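Local atomic coordinates of oxidoreductase, Gfo/Idh/MocA family (Vibrio cholerae, PDB entry 1XEA), a protein that is probably an NAD(P)-dependent oxidoreductase of the Gfo/Idh/MocA family, binding a dinucleotide cofactor through its Rossmann-fold domain. Residues Q139-R153 with D167-R179. Residues are numbered along the deposited sequence; the frame is centred on the assembly and turned at random.
Sequences QECGALRSLRWEKHR and DFIHPLDSVNLSR
From strand 146-152 the side chain of Trp149 reaches across to Pro171, Ser174 and Val175 of helix 160-175, a worked example of one large residue joining a helix to a sheet. Its CB meets Val175 CG2. With CG anti to the backbone N (chi1 -156°), the indole swings over the helix. CD1 then rests 3.7 Å from Pro171 CB, while Pro171 CA makes an off-centre CH-pi contact with the five-membered ring. Farther out, Ser174 CB sits over one face of the six-membered ring, 3.5 Å from its centroid and nearest CE3 and CZ3; CZ2 and CH2 also approach Ser174 OG. The indole NE1 is satisfied by Glu224 on the neighbouring strand. Ser174 OG donates a hydrogen bond to His170 O, which also accepts from Ser174 N, so the serine's polar end is tied back to its own helix.

The N-to-C directions of strand 146-152 and helix segment 167-175 differ by 167°, nearly antiparallel, and apolar contacts continue to one side of the indole. Leu177 CD1 touches Leu147 CD2 at 3.5 Å and Leu144 CD1 at 3.8 Å, and Leu177 CB lies against Cys141 SG. Beyond the indole the contact turns ionic. Arg153 NH1 reaches Asp167 OD2 at 2.6 Å, a weak, bent bond within a salt bridge, the carboxylate lying at the guanidinium edge with the planes 15° apart. Lys151 NZ adds a long ion pair to Asp167 OD1, and Arg217 also pairs with Asp167 OD2. Such a helix laid along a mostly antiparallel sheet is characteristic of the C-terminal alpha/beta domain of Gfo/Idh/MocA oxidoreductases.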
loop_
_atom_site.group_PDB
_atom_site.type_symbol
_atom_site.label_atom_id
_atom_site.label_comp_id
_atom_site.label_asym_id
_atom_site.label_seq_id
_atom_site.Cartn_x
_atom_site.Cartn_y
_atom_site.Cartn_z
ATOM N N GLN A 139 -22.945 -7.947 -17.501
ATOM C CA GLN A 139 -23.404 -9.145 -16.803
ATOM C C GLN A 139 -23.153 -10.431 -17.592
ATOM O O GLN A 139 -24.049 -11.258 -17.762
ATOM C CB GLN A 139 -24.892 -8.996 -16.445
ATOM C CG GLN A 139 -25.182 -7.660 -15.783
ATOM C CD GLN A 139 -26.468 -7.640 -14.989
ATOM O OE1 GLN A 139 -26.690 -8.488 -14.126
ATOM N NE2 GLN A 139 -27.320 -6.656 -15.264
ATOM N N GLU A 140 -21.921 -10.589 -18.067
ATOM C CA GLU A 140 -21.513 -11.773 -18.817
ATOM C C GLU A 140 -20.168 -12.248 -18.262
ATOM O O GLU A 140 -19.638 -11.670 -17.316
ATOM C CB GLU A 140 -21.317 -11.454 -20.305
ATOM C CG GLU A 140 -22.411 -10.646 -20.967
ATOM C CD GLU A 140 -22.166 -10.435 -22.463
ATOM O OE1 GLU A 140 -22.337 -11.401 -23.240
ATOM O OE2 GLU A 140 -21.798 -9.305 -22.857
ATOM N N CYS A 141 -19.618 -13.294 -18.869
ATOM C CA CYS A 141 -18.324 -13.816 -18.471
ATOM C C CYS A 141 -17.262 -13.258 -19.421
ATOM O O CYS A 141 -16.115 -13.064 -19.027
ATOM C CB CYS A 141 -18.324 -15.333 -18.542
ATOM S SG CYS A 141 -19.324 -16.116 -17.295
ATOM N N GLY A 142 -17.652 -13.014 -20.671
ATOM C CA GLY A 142 -16.745 -12.466 -21.664
ATOM C C GLY A 142 -15.353 -13.073 -21.732
ATOM O O GLY A 142 -15.177 -14.272 -21.958
ATOM N N ALA A 143 -14.345 -12.236 -21.535
ATOM C CA ALA A 143 -12.975 -12.709 -21.586
ATOM C C ALA A 143 -12.454 -13.107 -20.208
ATOM O O ALA A 143 -11.316 -13.556 -20.075
ATOM C CB ALA A 143 -12.084 -11.636 -22.194
ATOM N N LEU A 144 -13.286 -12.943 -19.185
ATOM C CA LEU A 144 -12.889 -13.278 -17.817
ATOM C C LEU A 144 -12.395 -14.709 -17.657
ATOM O O LEU A 144 -13.137 -15.655 -17.905
ATOM C CB LEU A 144 -14.056 -13.049 -16.851
ATOM C CG LEU A 144 -14.255 -11.633 -16.317
ATOM C CD1 LEU A 144 -15.467 -11.596 -15.385
ATOM C CD2 LEU A 144 -13.006 -11.190 -15.580
ATOM N N ARG A 145 -11.143 -14.869 -17.243
ATOM C CA ARG A 145 -10.602 -16.203 -17.031
ATOM C C ARG A 145 -10.866 -16.618 -15.590
ATOM O O ARG A 145 -10.763 -17.790 -15.240
ATOM C CB ARG A 145 -9.101 -16.245 -17.327
ATOM C CG ARG A 145 -8.764 -15.992 -18.782
ATOM C CD ARG A 145 -9.361 -17.067 -19.676
ATOM N NE ARG A 145 -9.425 -16.648 -21.078
ATOM C CZ ARG A 145 -10.557 -16.475 -21.759
ATOM N NH1 ARG A 145 -11.726 -16.688 -21.162
ATOM N NH2 ARG A 145 -10.518 -16.093 -23.035
ATOM N N SER A 146 -11.211 -15.642 -14.760
ATOM C CA SER A 146 -11.519 -15.896 -13.359
ATOM C C SER A 146 -12.016 -14.611 -12.690
ATOM O O SER A 146 -11.688 -13.502 -13.116
ATOM C CB SER A 146 -10.283 -16.450 -12.627
ATOM O OG SER A 146 -9.582 -15.441 -11.917
ATOM N N LEU A 147 -12.833 -14.776 -11.660
ATOM C CA LEU A 147 -13.378 -13.656 -10.911
ATOM C C LEU A 147 -13.648 -14.153 -9.491
ATOM O O LEU A 147 -14.425 -15.087 -9.294
ATOM C CB LEU A 147 -14.679 -13.150 -11.549
ATOM C CG LEU A 147 -15.439 -12.060 -10.775
ATOM C CD1 LEU A 147 -14.630 -10.779 -10.768
ATOM C CD2 LEU A 147 -16.806 -11.832 -11.383
ATOM N N ARG A 148 -12.996 -13.537 -8.509
ATOM C CA ARG A 148 -13.155 -13.931 -7.118
ATOM C C ARG A 148 -13.679 -12.779 -6.288
ATOM O O ARG A 148 -13.072 -11.708 -6.220
ATOM C CB ARG A 148 -11.816 -14.398 -6.543
ATOM C CG ARG A 148 -11.853 -14.732 -5.060
ATOM C CD ARG A 148 -10.543 -15.354 -4.612
ATOM N NE ARG A 148 -9.437 -14.411 -4.623
ATOM C CZ ARG A 148 -8.168 -14.745 -4.837
ATOM N NH1 ARG A 148 -7.835 -16.014 -5.066
ATOM N NH2 ARG A 148 -7.229 -13.802 -4.817
ATOM N N TRP A 149 -14.809 -13.004 -5.638
ATOM C CA TRP A 149 -15.397 -11.975 -4.808
ATOM C C TRP A 149 -15.296 -12.418 -3.342
ATOM O O TRP A 149 -15.893 -13.412 -2.952
ATOM C CB TRP A 149 -16.856 -11.779 -5.227
ATOM C CG TRP A 149 -17.384 -10.424 -4.890
ATOM C CD1 TRP A 149 -17.556 -9.899 -3.638
ATOM C CD2 TRP A 149 -17.759 -9.402 -5.809
ATOM N NE1 TRP A 149 -18.011 -8.618 -3.722
ATOM C CE2 TRP A 149 -18.148 -8.283 -5.045
ATOM C CE3 TRP A 149 -17.806 -9.318 -7.208
ATOM C CZ2 TRP A 149 -18.577 -7.091 -5.631
ATOM C CZ3 TRP A 149 -18.234 -8.135 -7.784
ATOM C CH2 TRP A 149 -18.614 -7.040 -6.996
ATOM N N GLU A 150 -14.514 -11.696 -2.547
ATOM C CA GLU A 150 -14.349 -11.995 -1.130
ATOM C C GLU A 150 -15.048 -10.911 -0.301
ATOM O O GLU A 150 -14.896 -9.716 -0.566
ATOM C CB GLU A 150 -12.863 -12.015 -0.758
ATOM C CG GLU A 150 -12.034 -13.065 -1.488
ATOM C CD GLU A 150 -10.563 -13.070 -1.076
ATOM O OE1 GLU A 150 -10.276 -13.261 0.128
ATOM O OE2 GLU A 150 -9.695 -12.884 -1.961
ATOM N N LYS A 151 -15.818 -11.329 0.692
ATOM C CA LYS A 151 -16.498 -10.387 1.565
ATOM C C LYS A 151 -16.429 -11.011 2.938
ATOM O O LYS A 151 -17.173 -11.947 3.235
ATOM C CB LYS A 151 -17.951 -10.202 1.148
ATOM C CG LYS A 151 -18.635 -9.045 1.853
ATOM C CD LYS A 151 -20.093 -8.927 1.436
ATOM C CE LYS A 151 -20.709 -7.651 1.981
ATOM N NZ LYS A 151 -20.593 -7.574 3.462
ATOM N N HIS A 152 -15.534 -10.497 3.773
ATOM C CA HIS A 152 -15.348 -11.055 5.102
ATOM C C HIS A 152 -15.791 -10.110 6.212
ATOM O O HIS A 152 -15.885 -8.900 6.011
ATOM C CB HIS A 152 -13.874 -11.442 5.309
ATOM C CG HIS A 152 -13.280 -12.240 4.182
ATOM N ND1 HIS A 152 -14.010 -13.133 3.427
ATOM C CD2 HIS A 152 -12.013 -12.299 3.707
ATOM C CE1 HIS A 152 -13.219 -13.705 2.534
ATOM N NE2 HIS A 152 -12.002 -13.217 2.684
ATOM N N ARG A 153 -16.082 -10.686 7.376
ATOM C CA ARG A 153 -16.497 -9.946 8.571
ATOM C C ARG A 153 -15.639 -10.438 9.727
ATOM O O ARG A 153 -15.127 -11.559 9.707
ATOM C CB ARG A 153 -17.962 -10.226 8.937
ATOM C CG ARG A 153 -19.013 -9.580 8.062
ATOM C CD ARG A 153 -19.780 -8.490 8.807
ATOM N NE ARG A 153 -20.450 -7.570 7.880
ATOM C CZ ARG A 153 -21.396 -7.928 7.015
ATOM N NH1 ARG A 153 -21.798 -9.191 6.958
ATOM N NH2 ARG A 153 -21.924 -7.028 6.193
ATOM N N ASP A 167 -26.595 -12.299 3.361
ATOM C CA ASP A 167 -25.217 -11.848 3.246
ATOM C C ASP A 167 -24.474 -12.439 2.058
ATOM O O ASP A 167 -24.222 -11.746 1.070
ATOM C CB ASP A 167 -24.482 -12.185 4.541
ATOM C CG ASP A 167 -23.463 -11.141 4.916
ATOM O OD1 ASP A 167 -23.397 -10.098 4.237
ATOM O OD2 ASP A 167 -22.729 -11.357 5.902
ATOM N N PHE A 168 -24.133 -13.722 2.167
ATOM C CA PHE A 168 -23.398 -14.443 1.132
ATOM C C PHE A 168 -23.977 -14.223 -0.254
ATOM O O PHE A 168 -23.273 -14.298 -1.262
ATOM C CB PHE A 168 -23.391 -15.939 1.440
ATOM C CG PHE A 168 -22.472 -16.722 0.566
ATOM C CD1 PHE A 168 -21.094 -16.567 0.675
ATOM C CD2 PHE A 168 -22.979 -17.612 -0.380
ATOM C CE1 PHE A 168 -20.224 -17.287 -0.146
ATOM C CE2 PHE A 168 -22.119 -18.341 -1.210
ATOM C CZ PHE A 168 -20.734 -18.181 -1.096
ATOM N N ILE A 169 -25.272 -13.946 -0.304
ATOM C CA ILE A 169 -25.932 -13.722 -1.578
ATOM C C ILE A 169 -25.291 -12.550 -2.308
ATOM O O ILE A 169 -25.359 -12.469 -3.523
ATOM C CB ILE A 169 -27.436 -13.461 -1.380
ATOM C CG1 ILE A 169 -28.170 -13.654 -2.707
ATOM C CG2 ILE A 169 -27.654 -12.057 -0.845
ATOM C CD1 ILE A 169 -29.628 -13.948 -2.539
ATOM N N HIS A 170 -24.670 -11.645 -1.561
ATOM C CA HIS A 170 -24.025 -10.511 -2.183
ATOM C C HIS A 170 -22.887 -11.002 -3.066
ATOM O O HIS A 170 -22.938 -10.869 -4.284
ATOM C CB HIS A 170 -23.487 -9.546 -1.137
ATOM C CG HIS A 170 -24.451 -8.471 -0.757
ATOM N ND1 HIS A 170 -25.102 -7.694 -1.690
ATOM C CD2 HIS A 170 -24.883 -8.045 0.454
ATOM C CE1 HIS A 170 -25.897 -6.840 -1.073
ATOM N NE2 HIS A 170 -25.783 -7.031 0.230
ATOM N N PRO A 171 -21.841 -11.595 -2.467
ATOM C CA PRO A 171 -20.734 -12.072 -3.305
ATOM C C PRO A 171 -21.133 -13.161 -4.295
ATOM O O PRO A 171 -20.651 -13.190 -5.428
ATOM C CB PRO A 171 -19.712 -12.564 -2.279
ATOM C CG PRO A 171 -20.557 -12.997 -1.135
ATOM C CD PRO A 171 -21.589 -11.896 -1.045
ATOM N N LEU A 172 -22.028 -14.042 -3.862
ATOM C CA LEU A 172 -22.481 -15.130 -4.708
ATOM C C LEU A 172 -23.092 -14.610 -6.012
ATOM O O LEU A 172 -22.676 -15.005 -7.106
ATOM C CB LEU A 172 -23.503 -15.990 -3.966
ATOM C CG LEU A 172 -23.910 -17.278 -4.697
ATOM C CD1 LEU A 172 -22.724 -18.237 -4.739
ATOM C CD2 LEU A 172 -25.092 -17.912 -3.998
ATOM N N ASP A 173 -24.077 -13.725 -5.893
ATOM C CA ASP A 173 -24.729 -13.152 -7.062
ATOM C C ASP A 173 -23.759 -12.347 -7.917
ATOM O O ASP A 173 -23.736 -12.480 -9.143
ATOM C CB ASP A 173 -25.878 -12.228 -6.661
ATOM C CG ASP A 173 -26.426 -11.440 -7.850
ATOM O OD1 ASP A 173 -27.145 -12.015 -8.689
ATOM O OD2 ASP A 173 -26.125 -10.240 -7.967
ATOM N N SER A 174 -22.973 -11.497 -7.266
ATOM C CA SER A 174 -22.014 -10.650 -7.965
ATOM C C SER A 174 -21.086 -11.426 -8.880
ATOM O O SER A 174 -20.558 -10.887 -9.847
ATOM C CB SER A 174 -21.183 -9.854 -6.958
ATOM O OG SER A 174 -22.011 -9.029 -6.176
ATOM N N VAL A 175 -20.904 -12.698 -8.572
ATOM C CA VAL A 175 -20.024 -13.545 -9.341
ATOM C C VAL A 175 -20.788 -14.446 -10.291
ATOM O O VAL A 175 -20.225 -14.956 -11.253
ATOM C CB VAL A 175 -19.191 -14.403 -8.387
ATOM C CG1 VAL A 175 -18.382 -15.397 -9.155
ATOM C CG2 VAL A 175 -18.271 -13.512 -7.563
ATOM N N ASN A 176 -22.080 -14.623 -10.014
ATOM C CA ASN A 176 -22.965 -15.488 -10.797
ATOM C C ASN A 176 -23.262 -14.961 -12.207
ATOM O O ASN A 176 -24.401 -14.661 -12.554
ATOM C CB ASN A 176 -24.267 -15.688 -10.026
ATOM C CG ASN A 176 -25.056 -16.863 -10.528
ATOM O OD1 ASN A 176 -24.684 -17.496 -11.514
ATOM N ND2 ASN A 176 -26.147 -17.177 -9.846
ATOM N N LEU A 177 -22.217 -14.882 -13.021
ATOM C CA LEU A 177 -22.319 -14.373 -14.376
ATOM C C LEU A 177 -22.700 -15.445 -15.393
ATOM O O LEU A 177 -22.807 -15.166 -16.586
ATOM C CB LEU A 177 -20.983 -13.745 -14.766
ATOM C CG LEU A 177 -20.442 -12.650 -13.840
ATOM C CD1 LEU A 177 -18.968 -12.458 -14.103
ATOM C CD2 LEU A 177 -21.209 -11.352 -14.040
ATOM N N SER A 178 -22.889 -16.674 -14.926
ATOM C CA SER A 178 -23.240 -17.782 -15.812
ATOM C C SER A 178 -24.629 -18.337 -15.500
ATOM O O SER A 178 -25.037 -19.367 -16.043
ATOM C CB SER A 178 -22.216 -18.906 -15.658
ATOM O OG SER A 178 -22.374 -19.563 -14.409
ATOM N N ARG A 179 -25.344 -17.652 -14.615
ATOM C CA ARG A 179 -26.675 -18.073 -14.201
ATOM C C ARG A 179 -26.611 -19.498 -13.681
ATOM O O ARG A 179 -27.167 -20.416 -14.282
ATOM C CB ARG A 179 -27.666 -17.996 -15.362
ATOM C CG ARG A 179 -27.762 -16.628 -16.010
ATOM C CD ARG A 179 -29.023 -16.517 -16.856
ATOM N NE ARG A 179 -29.303 -17.730 -17.645
ATOM C CZ ARG A 179 -30.094 -18.739 -17.261
ATOM N NH1 ARG A 179 -30.701 -18.703 -16.081
ATOM N NH2 ARG A 179 -30.305 -19.775 -18.072
#